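Local coordinates for protein beta-Ala-His dipeptidase (Homo sapiens, PDB 3DLJ) that hydrolyses Xaa-His dipeptides, above all carnosine and anserine, as a secreted dizinc metallopeptidase of the M20 family, at residues G103-Y108 with L165-K170; L66-A71 with I92-G97. One frame throughout, in Å; residues are numbered along the deposited sequence.

Contact 1 (G103-Y108 with L165-K170); sequences GTVCFY and LPVNIK
T104 and N168 meet across a parallel strand pair, with C106 and K170 following on the same face. Four backbone hydrogen bonds hold the strands together. N168 N gives to G103 O and K170 N to V105 O, while V105 N points almost straight at N168 O (176°). The shortest of the four runs from F107 N to K170 O, at 2.7 Å. The CA atoms of I169 and C106 add CA-H...O contacts to V105 O and K170 O. Where the pairing begins, a water bridges the two segments, donating to P166 O and accepting from G103 N.

Among the side chains, N168 ND2 hydrogen-bonds to T104 OG1 at 3.3 Å, with the hydroxyl oxygen lying in the amide plane. T104 has OG1 anti to its carbonyl carbon (chi1 -58°), which sets the oxygen beside N168 and turns CG2 to K170. The same ND2 also binds D99 O, so the amide is tied on two counts.

Apolar contacts fill in both faces. T104 CG2 rests on the K170 chain, 4.0 Å from CG, and C106 SG lies 3.9 Å from K170 CB; beyond them the lysine runs out extended to hydrogen-bond F195 O and make a cation-pi contact with the F195 ring. On the other face V105 CG2 meets V167 CG2 at 4.0 Å, while I169 packs on helix 141-160, where W151 also stacks with F107. With that helix lying between the two strands in sequence and packed on their sheet, this is a beta-alpha-beta crossover unit of the zinc-binding M20 peptidase domain.

Contact 2 (L66-A71 with I92-G97); sequences LGARVA and ILAELG
L96 lays its CD1 methyl against the backbone of G67, 3.6 Å from G67 C, just where helix 46-65 ends in a Schellman motif and the chain turns into strand 69-73. That strand is an edge strand of the mixed sheet, as counted within the chain, and pairs antiparallel with 91-96. L96 reaches back because CG stands anti to the backbone N (chi1 -179°); the positive phi of G67 suits glycine at the Schellman position.

On the face carrying R69, E95, A71 and L93, R69 and E95 form a salt bridge beside their hydrogen-bonded backbone pair. The arginine bends at chi3 and presents its NE edge side-on: NE bonds E95 OE1 at 2.7 Å and NH2 bonds the same oxygen at 3.0 Å, both with OE1 in the guanidinium plane. NE meets the anti lone pair, whereas NH2 comes from above the carboxylate, whose plane is turned 86° from the guanidinium. With an alanine here instead of E95, the R69 guanidinium is likely to lose the oxygen that both its NE and NH2 hold and to be set free to turn.

The other face is apolar. V70 sets CG1 against I92 CG2 at 4.0 Å and CG2 against A94 CB, with L63 of helix 46-65 packed on both V70 and I92. Further along, L93 and A71 exchange backbone bonds in both directions, the tighter one running from L93 N to A71 O at 2.7 Å and 175°.

Contacts 1 and 2 belong to one sheet, where strand 91-96 lies next to 168-174, so the order runs 69-73, 91-96, 168-174, 104-110. Their centres are 11 Å apart. I169 O and L96 N, 2.6 Å apart, probably form a hydrogen bond across the seam, and L165 CD1 packs on L96 CD2 at 3.5 Å. Strand 168-174 is shared, running antiparallel to 91-96 and parallel to 104-110. Both contacts have an end near the dizinc site: the side chain of F107 is about 7 Å from that of D206, a zinc ligand, and about 10 Å from a bound zinc, while the I92 side chain is about 10 Å from that of H110, another ligand.

Contact 1 (G103-Y108 with L165-K170)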
ATOM      1  N   GLY A 103      14.546  15.061  20.357  1.00 33.87           N
ATOM      2  CA  GLY A 103      13.360  15.109  19.498  1.00 33.29           C
ATOM      3  C   GLY A 103      12.677  13.749  19.491  1.00 33.26           C
ATOM      4  O   GLY A 103      13.244  12.760  20.005  1.00 32.94           O
ATOM      5  N   THR A 104      11.471  13.683  18.907  1.00 32.89           N
ATOM      6  CA  THR A 104      10.698  12.440  18.837  1.00 32.53           C
ATOM      7  C   THR A 104      10.170  12.131  17.436  1.00 32.95           C
ATOM      8  O   THR A 104       9.495  12.964  16.820  1.00 32.65           O
ATOM      9  CB  THR A 104       9.500  12.445  19.827  1.00 32.51           C
ATOM     10  OG1 THR A 104       9.979  12.632  21.166  1.00 32.74           O
ATOM     11  CG2 THR A 104       8.700  11.125  19.746  1.00 31.03           C
ATOM     12  N   VAL A 105      10.471  10.920  16.961  1.00 32.80           N
ATOM     13  CA  VAL A 105      10.010  10.420  15.662  1.00 33.67           C
ATOM     14  C   VAL A 105       9.030   9.245  15.834  1.00 33.52           C
ATOM     15  O   VAL A 105       9.285   8.327  16.608  1.00 33.19           O
ATOM     16  CB  VAL A 105      11.213   9.947  14.763  1.00 33.63           C
ATOM     17  CG1 VAL A 105      10.729   9.458  13.432  1.00 33.66           C
ATOM     18  CG2 VAL A 105      12.238  11.082  14.573  1.00 35.26           C
ATOM     19  N   CYS A 106       7.926   9.270  15.089  1.00 34.07           N
ATOM     20  CA  CYS A 106       6.947   8.201  15.159  1.00 33.92           C
ATOM     21  C   CYS A 106       6.922   7.369  13.884  1.00 33.49           C
ATOM     22  O   CYS A 106       6.941   7.903  12.788  1.00 33.88           O
ATOM     23  CB  CYS A 106       5.553   8.766  15.463  1.00 34.46           C
ATOM     24  SG  CYS A 106       4.283   7.501  15.759  1.00 35.22           S
ATOM     25  N   PHE A 107       6.867   6.050  14.035  1.00 33.31           N
ATOM     26  CA  PHE A 107       6.796   5.149  12.879  1.00 32.07           C
ATOM     27  C   PHE A 107       5.450   4.445  12.792  1.00 31.56           C
ATOM     28  O   PHE A 107       4.999   3.860  13.761  1.00 32.07           O
ATOM     29  CB  PHE A 107       7.902   4.093  12.971  1.00 31.66           C
ATOM     30  CG  PHE A 107       7.867   3.068  11.869  1.00 29.64           C
ATOM     31  CD1 PHE A 107       8.493   3.314  10.654  1.00 28.43           C
ATOM     32  CD2 PHE A 107       7.221   1.852  12.057  1.00 27.80           C
ATOM     33  CE1 PHE A 107       8.465   2.347   9.634  1.00 30.52           C
ATOM     34  CE2 PHE A 107       7.184   0.896  11.043  1.00 28.30           C
ATOM     35  CZ  PHE A 107       7.802   1.147   9.831  1.00 29.18           C
ATOM     36  N   TYR A 108       4.839   4.469  11.617  1.00 31.25           N
ATOM     37  CA  TYR A 108       3.582   3.765  11.391  1.00 31.75           C
ATOM     38  C   TYR A 108       3.851   2.545  10.500  1.00 31.89           C
ATOM     39  O   TYR A 108       4.518   2.655   9.456  1.00 31.88           O
ATOM     40  CB  TYR A 108       2.480   4.668  10.751  1.00 31.75           C
ATOM     41  CG  TYR A 108       1.375   3.819  10.142  1.00 32.33           C
ATOM     42  CD1 TYR A 108       0.260   3.405  10.907  1.00 32.65           C
ATOM     43  CD2 TYR A 108       1.485   3.344   8.842  1.00 28.95           C
ATOM     44  CE1 TYR A 108      -0.719   2.565  10.346  1.00 32.41           C
ATOM     45  CE2 TYR A 108       0.519   2.517   8.285  1.00 30.12           C
ATOM     46  CZ  TYR A 108      -0.558   2.128   9.028  1.00 31.94           C
ATOM     47  OH  TYR A 108      -1.482   1.309   8.432  1.00 34.58           O
ATOM     48  N   LEU A 165      20.186   5.974  21.480  1.00 36.93           N
ATOM     49  CA  LEU A 165      19.394   6.308  20.301  1.00 36.41           C
ATOM     50  C   LEU A 165      19.291   7.839  20.212  1.00 35.76           C
ATOM     51  O   LEU A 165      18.934   8.498  21.186  1.00 36.05           O
ATOM     52  CB  LEU A 165      18.000   5.664  20.382  1.00 36.79           C
ATOM     53  CG  LEU A 165      17.828   4.195  19.936  1.00 36.97           C
ATOM     54  CD1 LEU A 165      16.738   3.498  20.727  1.00 37.48           C
ATOM     55  CD2 LEU A 165      17.573   4.047  18.436  1.00 35.61           C
ATOM     56  N   PRO A 166      19.641   8.410  19.053  1.00 35.11           N
ATOM     57  CA  PRO A 166      19.657   9.864  18.830  1.00 34.89           C
ATOM     58  C   PRO A 166      18.307  10.596  19.057  1.00 34.45           C
ATOM     59  O   PRO A 166      18.288  11.773  19.452  1.00 33.86           O
ATOM     60  CB  PRO A 166      20.075   9.966  17.363  1.00 35.04           C
ATOM     61  CG  PRO A 166      20.866   8.692  17.116  1.00 34.85           C
ATOM     62  CD  PRO A 166      20.092   7.670  17.858  1.00 35.24           C
ATOM     63  N   VAL A 167      17.202   9.903  18.788  1.00 33.63           N
ATOM     64  CA  VAL A 167      15.859  10.447  18.969  1.00 32.98           C
ATOM     65  C   VAL A 167      15.030   9.488  19.826  1.00 32.80           C
ATOM     66  O   VAL A 167      15.345   8.292  19.886  1.00 32.95           O
ATOM     67  CB  VAL A 167      15.148  10.677  17.607  1.00 32.98           C
ATOM     68  CG1 VAL A 167      15.785  11.835  16.850  1.00 32.68           C
ATOM     69  CG2 VAL A 167      15.155   9.399  16.743  1.00 32.38           C
ATOM     70  N   ASN A 168      14.002  10.010  20.507  1.00 32.25           N
ATOM     71  CA  ASN A 168      12.953   9.163  21.056  1.00 31.62           C
ATOM     72  C   ASN A 168      12.200   8.542  19.872  1.00 31.84           C
ATOM     73  O   ASN A 168      12.119   9.127  18.788  1.00 31.71           O
ATOM     74  CB  ASN A 168      11.983   9.946  21.958  1.00 31.57           C
ATOM     75  CG  ASN A 168      12.672  10.641  23.139  1.00 32.11           C
ATOM     76  OD1 ASN A 168      13.379  10.025  23.944  1.00 30.23           O
ATOM     77  ND2 ASN A 168      12.433  11.939  23.257  1.00 32.44           N
ATOM     78  N   ILE A 169      11.676   7.339  20.059  1.00 31.74           N
ATOM     79  CA  ILE A 169      10.966   6.665  18.987  1.00 31.61           C
ATOM     80  C   ILE A 169       9.622   6.183  19.471  1.00 31.28           C
ATOM     81  O   ILE A 169       9.503   5.515  20.502  1.00 30.42           O
ATOM     82  CB  ILE A 169      11.783   5.486  18.395  1.00 31.82           C
ATOM     83  CG1 ILE A 169      13.084   6.026  17.773  1.00 31.80           C
ATOM     84  CG2 ILE A 169      10.951   4.710  17.352  1.00 31.19           C
ATOM     85  CD1 ILE A 169      13.968   4.955  17.147  1.00 32.93           C
ATOM     86  N   LYS A 170       8.609   6.565  18.710  1.00 31.61           N
ATOM     87  CA  LYS A 170       7.275   6.077  18.902  1.00 31.97           C
ATOM     88  C   LYS A 170       6.887   5.129  17.757  1.00 32.44           C
ATOM     89  O   LYS A 170       7.353   5.266  16.612  1.00 32.03           O
ATOM     90  CB  LYS A 170       6.296   7.248  19.080  1.00 32.26           C
ATOM     91  CG  LYS A 170       6.432   7.938  20.446  1.00 32.19           C
ATOM     92  CD  LYS A 170       5.322   8.940  20.761  1.00 31.47           C
ATOM     93  CE  LYS A 170       5.264   9.190  22.268  1.00 33.29           C
ATOM     94  NZ  LYS A 170       4.595  10.476  22.701  1.00 31.16           N
TER
HETATM   95  O   HOH W   1      16.814  13.947  19.205  1.00 41.47           O

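Contact 2 (L66-A71 with I92-G97)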
ATOM      1  N   LEU A  66      12.659  -4.891  23.563  1.00 37.70           N
ATOM      2  CA  LEU A  66      13.560  -3.822  23.116  1.00 37.11           C
ATOM      3  C   LEU A  66      13.688  -2.676  24.110  1.00 36.15           C
ATOM      4  O   LEU A  66      14.609  -1.872  24.010  1.00 35.86           O
ATOM      5  CB  LEU A  66      13.067  -3.236  21.782  1.00 37.57           C
ATOM      6  CG  LEU A  66      13.543  -3.979  20.533  1.00 40.06           C
ATOM      7  CD1 LEU A  66      13.535  -3.061  19.323  1.00 40.13           C
ATOM      8  CD2 LEU A  66      14.957  -4.593  20.785  1.00 40.17           C
ATOM      9  N   GLY A  67      12.745  -2.572  25.035  1.00 34.89           N
ATOM     10  CA  GLY A  67      12.772  -1.484  25.994  1.00 34.39           C
ATOM     11  C   GLY A  67      11.640  -0.484  25.915  1.00 34.38           C
ATOM     12  O   GLY A  67      11.610   0.459  26.689  1.00 34.90           O
ATOM     13  N   ALA A  68      10.709  -0.689  24.984  1.00 34.31           N
ATOM     14  CA  ALA A  68       9.579   0.222  24.776  1.00 34.25           C
ATOM     15  C   ALA A  68       8.455   0.039  25.813  1.00 34.67           C
ATOM     16  O   ALA A  68       8.168  -1.095  26.237  1.00 34.32           O
ATOM     17  CB  ALA A  68       9.022   0.053  23.358  1.00 33.75           C
ATOM     18  N   ARG A  69       7.854   1.157  26.237  1.00 34.77           N
ATOM     19  CA  ARG A  69       6.536   1.136  26.891  1.00 35.11           C
ATOM     20  C   ARG A  69       5.525   0.794  25.783  1.00 35.30           C
ATOM     21  O   ARG A  69       5.433   1.511  24.795  1.00 34.59           O
ATOM     22  CB  ARG A  69       6.203   2.486  27.561  1.00 34.61           C
ATOM     23  CG  ARG A  69       4.905   2.491  28.394  1.00 34.79           C
ATOM     24  CD  ARG A  69       4.477   3.887  28.915  1.00 34.86           C
ATOM     25  NE  ARG A  69       4.179   4.848  27.852  1.00 36.36           N
ATOM     26  CZ  ARG A  69       3.086   4.836  27.077  1.00 41.05           C
ATOM     27  NH1 ARG A  69       2.149   3.891  27.220  1.00 42.00           N
ATOM     28  NH2 ARG A  69       2.932   5.762  26.126  1.00 39.69           N
ATOM     29  N   VAL A  70       4.799  -0.316  25.942  1.00 36.23           N
ATOM     30  CA  VAL A  70       3.883  -0.805  24.897  1.00 37.00           C
ATOM     31  C   VAL A  70       2.433  -0.820  25.368  1.00 38.22           C
ATOM     32  O   VAL A  70       2.128  -1.373  26.424  1.00 38.56           O
ATOM     33  CB  VAL A  70       4.239  -2.248  24.437  1.00 36.82           C
ATOM     34  CG1 VAL A  70       3.267  -2.725  23.328  1.00 35.78           C
ATOM     35  CG2 VAL A  70       5.689  -2.331  23.973  1.00 35.37           C
ATOM     36  N   ALA A  71       1.540  -0.218  24.590  1.00 39.09           N
ATOM     37  CA  ALA A  71       0.107  -0.403  24.834  1.00 40.29           C
ATOM     38  C   ALA A  71      -0.549  -1.063  23.619  1.00 40.82           C
ATOM     39  O   ALA A  71      -0.397  -0.573  22.498  1.00 40.86           O
ATOM     40  CB  ALA A  71      -0.574   0.926  25.158  1.00 40.42           C
ATOM     41  N   ILE A  92      -0.977  -1.359  18.356  1.00 35.40           N
ATOM     42  CA  ILE A  92       0.145  -1.112  19.228  1.00 34.90           C
ATOM     43  C   ILE A  92       0.462   0.368  19.209  1.00 34.65           C
ATOM     44  O   ILE A  92       0.638   0.957  18.141  1.00 34.40           O
ATOM     45  CB  ILE A  92       1.381  -1.934  18.840  1.00 35.65           C
ATOM     46  CG1 ILE A  92       1.104  -3.413  19.105  1.00 35.90           C
ATOM     47  CG2 ILE A  92       2.639  -1.424  19.605  1.00 33.84           C
ATOM     48  CD1 ILE A  92       2.160  -4.322  18.571  1.00 38.38           C
ATOM     49  N   LEU A  93       0.489   0.955  20.406  1.00 34.28           N
ATOM     50  CA  LEU A  93       0.979   2.311  20.613  1.00 34.30           C
ATOM     51  C   LEU A  93       2.152   2.257  21.575  1.00 34.51           C
ATOM     52  O   LEU A  93       1.947   2.139  22.791  1.00 34.56           O
ATOM     53  CB  LEU A  93      -0.123   3.209  21.174  1.00 33.85           C
ATOM     54  CG  LEU A  93      -1.315   3.579  20.280  1.00 32.60           C
ATOM     55  CD1 LEU A  93      -2.215   4.527  21.052  1.00 30.77           C
ATOM     56  CD2 LEU A  93      -0.856   4.230  18.998  1.00 29.92           C
ATOM     57  N   ALA A  94       3.370   2.349  21.031  1.00 34.74           N
ATOM     58  CA  ALA A  94       4.604   2.124  21.805  1.00 35.21           C
ATOM     59  C   ALA A  94       5.554   3.321  21.799  1.00 35.94           C
ATOM     60  O   ALA A  94       5.671   4.014  20.789  1.00 35.75           O
ATOM     61  CB  ALA A  94       5.318   0.881  21.291  1.00 35.12           C
ATOM     62  N   GLU A  95       6.215   3.572  22.937  1.00 36.88           N
ATOM     63  CA  GLU A  95       7.237   4.622  23.036  1.00 37.48           C
ATOM     64  C   GLU A  95       8.572   4.076  23.559  1.00 37.27           C
ATOM     65  O   GLU A  95       8.618   3.382  24.569  1.00 37.25           O
ATOM     66  CB  GLU A  95       6.744   5.866  23.836  1.00 37.28           C
ATOM     67  CG  GLU A  95       6.990   5.898  25.353  1.00 38.12           C
ATOM     68  CD  GLU A  95       6.416   7.152  26.060  1.00 38.77           C
ATOM     69  OE1 GLU A  95       5.560   7.020  26.966  1.00 38.26           O
ATOM     70  OE2 GLU A  95       6.835   8.282  25.729  1.00 41.93           O
ATOM     71  N   LEU A  96       9.651   4.398  22.851  1.00 37.52           N
ATOM     72  CA  LEU A  96      10.997   4.049  23.272  1.00 37.80           C
ATOM     73  C   LEU A  96      11.793   5.321  23.583  1.00 37.67           C
ATOM     74  O   LEU A  96      12.355   5.952  22.682  1.00 37.81           O
ATOM     75  CB  LEU A  96      11.696   3.217  22.191  1.00 37.89           C
ATOM     76  CG  LEU A  96      13.122   2.715  22.449  1.00 38.55           C
ATOM     77  CD1 LEU A  96      13.206   1.752  23.618  1.00 38.41           C
ATOM     78  CD2 LEU A  96      13.629   2.056  21.191  1.00 38.23           C
ATOM     79  N   GLY A  97      11.825   5.688  24.862  1.00 37.19           N
ATOM     80  CA  GLY A  97      12.436   6.941  25.300  1.00 36.60           C
ATOM     81  C   GLY A  97      11.458   8.109  25.334  1.00 36.00           C
ATOM     82  O   GLY A  97      10.605   8.254  24.442  1.00 36.29           O
TER